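Local coordinates for Alpha/beta hydrolase (Novosphingobium aromaticivorans, PDB 3BWX), which probably acts as a hydrolase of the alpha/beta hydrolase superfamily, at residues A[87-90]-A[91-95]; A[43-46]-A[47-50]. The protein carries 1 engineered substitution. All coordinates share one frame; numbering follows the deposited sequence.

Overall arrangement
Interaction 2 comes first along the chain, at the start of helix 46-52, which connects strand 32-35 to the parallel strand 58-61; interaction 1 spans the last turns of helix 80-94 and the glycine that ends it, on the way from strand 58-61 to strand 99-104. Their centres are 21 Å apart and their nearest atoms about 10 Å, so the two do not touch. Both lie away from the calcium site of P205 and A208. F45 of interaction 2 and L87 of interaction 1 each lie near, without touching, a GxSxG sequence that begins at the end of strand 99-104 and runs into the turn before helix 106-117, consistent with the nucleophile elbow of this fold. Interaction 2 meets a bound 1,2-ethanediol at D47.

Interaction 1 of 2, residues A[87-90]-A[91-95]; sequences LEAL and LAQEG
L91 N donates to L87 O at 2.9 Å, the first of four i to i+4 backbone bonds that run on through A92 N to E88 O, Q93 N to A89 O and E94 N to L90 O. The N-H...O angle falls steadily along the series, from 164° at L91 to 148° at E94, as the helix nears its end. Polar side chains are paired outside the turn: E88 OE2 forms a salt bridge with R121, and Q93 NE2 a hydrogen bond with T11 O. Here helix 80-94 closes in a Schellman motif, where G95 has a positive phi and its N reaches back to A92 O at 3.2 Å; strand 99-104 of the central alpha/beta hydrolase sheet follows. Beyond the backbone, the side chain of Q93, extended beyond CG, runs past the outer end of the A89 carbonyl, with CG 3.2 Å from A89 O, and brings NE2 to 3.6 Å from A89 CB, beside W10. L90, its CG anti to the backbone N (chi1 172°), projects outward from the helix, and its CD1 is crossed at an angle by E94, whose CG lies 3.8 Å away; F20 touches both side chains. L91 leans back one turn, CG lying 3.3 Å from L87 O, while its CD1 approaches E88 OE1 at 4.1 Å. L114 of helix 106-117 packs on both E88 and L91.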
ATOM      1  N   LEU A  87      11.548   6.338   2.476  1.00  7.42           N
ATOM      2  CA  LEU A  87      11.435   6.068   1.037  1.00  6.99           C
ATOM      3  C   LEU A  87      12.418   6.958   0.234  1.00  8.22           C
ATOM      4  O   LEU A  87      12.980   6.515  -0.770  1.00  8.70           O
ATOM      5  CB  LEU A  87      10.027   6.310   0.556  1.00  7.05           C
ATOM      6  CG  LEU A  87       9.037   5.187   0.939  1.00  8.95           C
ATOM      7  CD1 LEU A  87       7.594   5.710   0.857  1.00  8.61           C
ATOM      8  CD2 LEU A  87       9.281   3.921   0.144  1.00  9.83           C
ATOM      9  N   GLU A  88      12.573   8.241   0.635  1.00  8.28           N
ATOM     10  CA  GLU A  88      13.597   9.072   0.006  1.00  8.69           C
ATOM     11  C   GLU A  88      14.971   8.418   0.142  1.00  6.44           C
ATOM     12  O   GLU A  88      15.796   8.444  -0.803  1.00  9.28           O
ATOM     13  CB  GLU A  88      13.595  10.483   0.584  1.00  9.80           C
ATOM     14  CG  GLU A  88      12.358  11.282   0.286  1.00 10.42           C
ATOM     15  CD  GLU A  88      12.207  11.726  -1.166  1.00 12.13           C
ATOM     16  OE1 GLU A  88      13.016  11.351  -2.040  1.00 15.42           O
ATOM     17  OE2 GLU A  88      11.212  12.411  -1.470  1.00 15.43           O
ATOM     18  N   ALA A  89      15.236   7.803   1.284  1.00  8.33           N
ATOM     19  CA  ALA A  89      16.511   7.125   1.501  1.00  7.31           C
ATOM     20  C   ALA A  89      16.660   5.897   0.569  1.00  8.07           C
ATOM     21  O   ALA A  89      17.735   5.652   0.031  1.00  9.25           O
ATOM     22  CB  ALA A  89      16.684   6.685   2.960  1.00  8.03           C
ATOM     23  N   LEU A  90      15.588   5.110   0.390  1.00  6.36           N
ATOM     24  CA  LEU A  90      15.595   4.022  -0.579  1.00  7.83           C
ATOM     25  C   LEU A  90      15.906   4.530  -1.989  1.00 10.38           C
ATOM     26  O   LEU A  90      16.782   3.977  -2.679  1.00  9.75           O
ATOM     27  CB  LEU A  90      14.243   3.302  -0.586  1.00  9.70           C
ATOM     28  CG  LEU A  90      14.016   2.266  -1.671  1.00 10.45           C
ATOM     29  CD1 LEU A  90      14.964   1.094  -1.564  1.00 11.25           C
ATOM     30  CD2 LEU A  90      12.536   1.754  -1.651  1.00  8.87           C
ATOM     31  N   LEU A  91      15.209   5.589  -2.405  1.00 10.04           N
ATOM     32  CA  LEU A  91      15.396   6.105  -3.767  1.00  9.15           C
ATOM     33  C   LEU A  91      16.824   6.599  -3.978  1.00  8.33           C
ATOM     34  O   LEU A  91      17.414   6.336  -5.045  1.00  8.79           O
ATOM     35  CB  LEU A  91      14.377   7.195  -4.085  1.00  9.02           C
ATOM     36  CG  LEU A  91      12.932   6.747  -4.099  1.00 11.04           C
ATOM     37  CD1 LEU A  91      11.969   7.974  -4.078  1.00 11.67           C
ATOM     38  CD2 LEU A  91      12.606   5.819  -5.302  1.00 13.12           C
ATOM     39  N   ALA A  92      17.372   7.306  -2.979  1.00  7.30           N
ATOM     40  CA  ALA A  92      18.747   7.808  -3.021  1.00  9.44           C
ATOM     41  C   ALA A  92      19.734   6.659  -3.103  1.00  7.98           C
ATOM     42  O   ALA A  92      20.665   6.626  -3.941  1.00  9.53           O
ATOM     43  CB  ALA A  92      19.047   8.641  -1.772  1.00 11.52           C
ATOM     44  N   GLN A  93      19.538   5.686  -2.237  1.00  8.37           N
ATOM     45  CA  GLN A  93      20.488   4.580  -2.125  1.00 10.51           C
ATOM     46  C   GLN A  93      20.517   3.682  -3.351  1.00 10.63           C
ATOM     47  O   GLN A  93      21.564   3.104  -3.685  1.00 13.92           O
ATOM     48  CB  GLN A  93      20.201   3.822  -0.827  1.00  8.57           C
ATOM     49  CG  GLN A  93      20.704   4.657   0.443  1.00  9.68           C
ATOM     50  CD  GLN A  93      20.231   4.089   1.781  1.00 12.24           C
ATOM     51  OE1 GLN A  93      20.268   2.873   1.996  1.00 11.27           O
ATOM     52  NE2 GLN A  93      19.822   4.960   2.696  1.00  9.50           N
ATOM     53  N   GLU A  94      19.364   3.578  -4.025  1.00 10.35           N
ATOM     54  CA  GLU A  94      19.241   2.775  -5.248  1.00  8.95           C
ATOM     55  C   GLU A  94      19.449   3.554  -6.534  1.00 11.01           C
ATOM     56  O   GLU A  94      19.447   2.948  -7.616  1.00 11.93           O
ATOM     57  CB  GLU A  94      17.880   2.083  -5.261  1.00 11.15           C
ATOM     58  CG  GLU A  94      17.712   1.008  -4.200  1.00 13.46           C
ATOM     59  CD  GLU A  94      18.729  -0.145  -4.401  1.00 14.75           C
ATOM     60  OE1 GLU A  94      18.768  -0.718  -5.515  1.00 22.58           O
ATOM     61  OE2 GLU A  94      19.451  -0.466  -3.466  1.00 18.81           O
ATOM     62  N   GLY A  95      19.621   4.866  -6.423  1.00 11.06           N
ATOM     63  CA  GLY A  95      19.892   5.689  -7.585  1.00  9.70           C
ATOM     64  C   GLY A  95      18.719   5.868  -8.519  1.00 11.04           C
ATOM     65  O   GLY A  95      18.869   6.017  -9.736  1.00 14.10           O
TER

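Interaction 2 of 2, residues A[43-46]-A[47-50]; sequences RDFE and DLAT. With EDO (1,2-ethanediol), chain G.
E46 and D47 send their carboxylates out the same way from the first turn of helix 46-52, the helix that follows strand 32-35 in this alpha/beta hydrolase fold. The chain enters it through a 3-10 turn in which E46 N bonds R43 O. CB of E46 lies 3.3 Å from D47 N, and chi1 of 63° sets CG between the backbone N and the carbonyl carbon, so that CG rests against D47 N and also comes to 3.7 Å from D47 OD1. From there the chain is extended, and OE2 takes a hydrogen bond from a water that also donates to D47 OD1, 2.8 Å in each case. That bridge links two carboxylates whose planes are 26° apart; R184 forms salt bridges with E46 OE2 and D47 OD2, which probably offsets their mutual repulsion. D47 OD2 also accepts a 2.6 Å bond from O1 of a 1,2-ethanediol, probably from the crystallisation liquor. In the backbone of the same turn F45 O accepts a hydrogen bond from A49 N at 2.8 Å, while a second water joins D44 O to L48 N. F45 and L48 lie side by side on the buried face, where L48 CD2 lies at the edge of the F45 ring, 4.1 Å from F45 CD1, and L269 touches both. One turn beyond E46, T50 OG1 donates to D47 O, leaving T50 CG2 3.2 Å from E46 O.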
ATOM      1  N   ARG A  43       3.972  -8.540   0.620  1.00  7.83           N
ATOM      2  CA  ARG A  43       3.113  -9.637   0.144  1.00  6.12           C
ATOM      3  C   ARG A  43       1.785  -9.189  -0.447  1.00  6.63           C
ATOM      4  O   ARG A  43       1.183  -9.910  -1.218  1.00  9.01           O
ATOM      5  CB  ARG A  43       2.893 -10.733   1.200  1.00  7.51           C
ATOM      6  CG  ARG A  43       4.190 -11.303   1.653  1.00 10.02           C
ATOM      7  CD  ARG A  43       4.059 -12.568   2.501  1.00 12.07           C
ATOM      8  NE  ARG A  43       3.254 -12.471   3.716  1.00 10.17           N
ATOM      9  CZ  ARG A  43       3.629 -11.892   4.859  1.00 11.70           C
ATOM     10  NH1 ARG A  43       4.755 -11.231   4.955  1.00 11.00           N
ATOM     11  NH2 ARG A  43       2.791 -11.926   5.878  1.00 10.64           N
ATOM     12  N   ASP A  44       1.353  -7.970  -0.133  1.00  7.89           N
ATOM     13  CA  ASP A  44       0.116  -7.440  -0.763  1.00  5.90           C
ATOM     14  C   ASP A  44       0.270  -7.342  -2.256  1.00  7.53           C
ATOM     15  O   ASP A  44      -0.732  -7.412  -2.989  1.00  9.55           O
ATOM     16  CB  ASP A  44      -0.302  -6.089  -0.193  1.00  7.83           C
ATOM     17  CG  ASP A  44      -1.239  -6.213   1.024  1.00 10.23           C
ATOM     18  OD1 ASP A  44      -1.491  -7.329   1.554  1.00 13.88           O
ATOM     19  OD2 ASP A  44      -1.749  -5.177   1.441  1.00 13.33           O
ATOM     20  N   PHE A  45       1.525  -7.259  -2.714  1.00  7.80           N
ATOM     21  CA  PHE A  45       1.852  -7.177  -4.142  1.00  7.89           C
ATOM     22  C   PHE A  45       2.386  -8.456  -4.761  1.00  8.59           C
ATOM     23  O   PHE A  45       2.901  -8.466  -5.890  1.00  9.99           O
ATOM     24  CB  PHE A  45       2.852  -6.027  -4.325  1.00  8.33           C
ATOM     25  CG  PHE A  45       2.312  -4.701  -3.883  1.00 10.64           C
ATOM     26  CD1 PHE A  45       1.333  -4.035  -4.643  1.00 12.11           C
ATOM     27  CD2 PHE A  45       2.732  -4.144  -2.685  1.00 10.06           C
ATOM     28  CE1 PHE A  45       0.810  -2.818  -4.210  1.00 13.62           C
ATOM     29  CE2 PHE A  45       2.186  -2.933  -2.267  1.00 11.90           C
ATOM     30  CZ  PHE A  45       1.253  -2.287  -3.009  1.00 12.53           C
ATOM     31  N   GLU A  46       2.278  -9.577  -4.052  1.00  9.68           N
ATOM     32  CA  GLU A  46       2.997 -10.780  -4.470  1.00  8.59           C
ATOM     33  C   GLU A  46       2.521 -11.298  -5.837  1.00  8.75           C
ATOM     34  O   GLU A  46       3.298 -11.939  -6.547  1.00 13.25           O
ATOM     35  CB  GLU A  46       2.861 -11.894  -3.419  1.00 10.17           C
ATOM     36  CG  GLU A  46       1.436 -12.404  -3.171  1.00 10.67           C
ATOM     37  CD  GLU A  46       1.238 -13.392  -2.009  1.00 12.27           C
ATOM     38  OE1 GLU A  46       2.222 -13.623  -1.269  1.00 13.35           O
ATOM     39  OE2 GLU A  46       0.078 -13.886  -1.832  1.00 11.69           O
ATOM     40  N   ASP A  47       1.226 -11.142  -6.146  1.00  8.15           N
ATOM     41  CA  ASP A  47       0.696 -11.559  -7.468  1.00  9.08           C
ATOM     42  C   ASP A  47       0.840 -10.452  -8.536  1.00 10.16           C
ATOM     43  O   ASP A  47       1.242 -10.729  -9.671  1.00 11.28           O
ATOM     44  CB  ASP A  47      -0.782 -12.061  -7.372  1.00  8.22           C
ATOM     45  CG  ASP A  47      -0.913 -13.395  -6.652  1.00 13.73           C
ATOM     46  OD1 ASP A  47       0.120 -13.970  -6.265  1.00 13.86           O
ATOM     47  OD2 ASP A  47      -2.064 -13.863  -6.480  1.00 14.64           O
ATOM     48  N   LEU A  48       0.558  -9.200  -8.157  1.00  8.87           N
ATOM     49  CA  LEU A  48       0.704  -8.102  -9.131  1.00  8.85           C
ATOM     50  C   LEU A  48       2.144  -8.008  -9.621  1.00 10.31           C
ATOM     51  O   LEU A  48       2.402  -7.824 -10.781  1.00  9.31           O
ATOM     52  CB  LEU A  48       0.301  -6.778  -8.494  1.00  9.84           C
ATOM     53  CG  LEU A  48       0.412  -5.567  -9.410  1.00  8.52           C
ATOM     54  CD1 LEU A  48      -0.522  -5.715 -10.583  1.00 12.52           C
ATOM     55  CD2 LEU A  48       0.150  -4.290  -8.612  1.00 10.37           C
ATOM     56  N   ALA A  49       3.088  -8.083  -8.697  1.00  7.48           N
ATOM     57  CA  ALA A  49       4.484  -7.985  -9.047  1.00  8.16           C
ATOM     58  C   ALA A  49       4.889  -9.084 -10.044  1.00  9.32           C
ATOM     59  O   ALA A  49       5.653  -8.818 -10.973  1.00 12.68           O
ATOM     60  CB  ALA A  49       5.356  -8.064  -7.777  1.00  9.92           C
ATOM     61  N   THR A  50       4.393 -10.313  -9.856  1.00 10.03           N
ATOM     62  CA  THR A  50       4.726 -11.411 -10.786  1.00 10.98           C
ATOM     63  C   THR A  50       4.110 -11.169 -12.159  1.00 10.99           C
ATOM     64  O   THR A  50       4.663 -11.607 -13.159  1.00 16.36           O
ATOM     65  CB  THR A  50       4.260 -12.809 -10.318  1.00 14.65           C
ATOM     66  OG1 THR A  50       2.848 -12.827 -10.186  1.00 24.42           O
ATOM     67  CG2 THR A  50       4.885 -13.160  -9.017  1.00 13.18           C
TER
HETATM   68  C1  EDO G 290      -5.151 -13.776  -7.709  1.00 17.11           C
HETATM   69  O1  EDO G 290      -3.936 -13.157  -8.135  1.00 15.08           O
HETATM   70  C2  EDO G 290      -6.016 -14.009  -8.924  1.00 27.34           C
HETATM   71  O2  EDO G 290      -5.376 -14.967  -9.777  1.00 24.94           O
HETATM   72  O   HOH W   1      -0.844  -9.031  -5.541  1.00  9.32           O
HETATM   73  O   HOH W   2      -0.702 -15.403  -4.014  1.00 18.08           O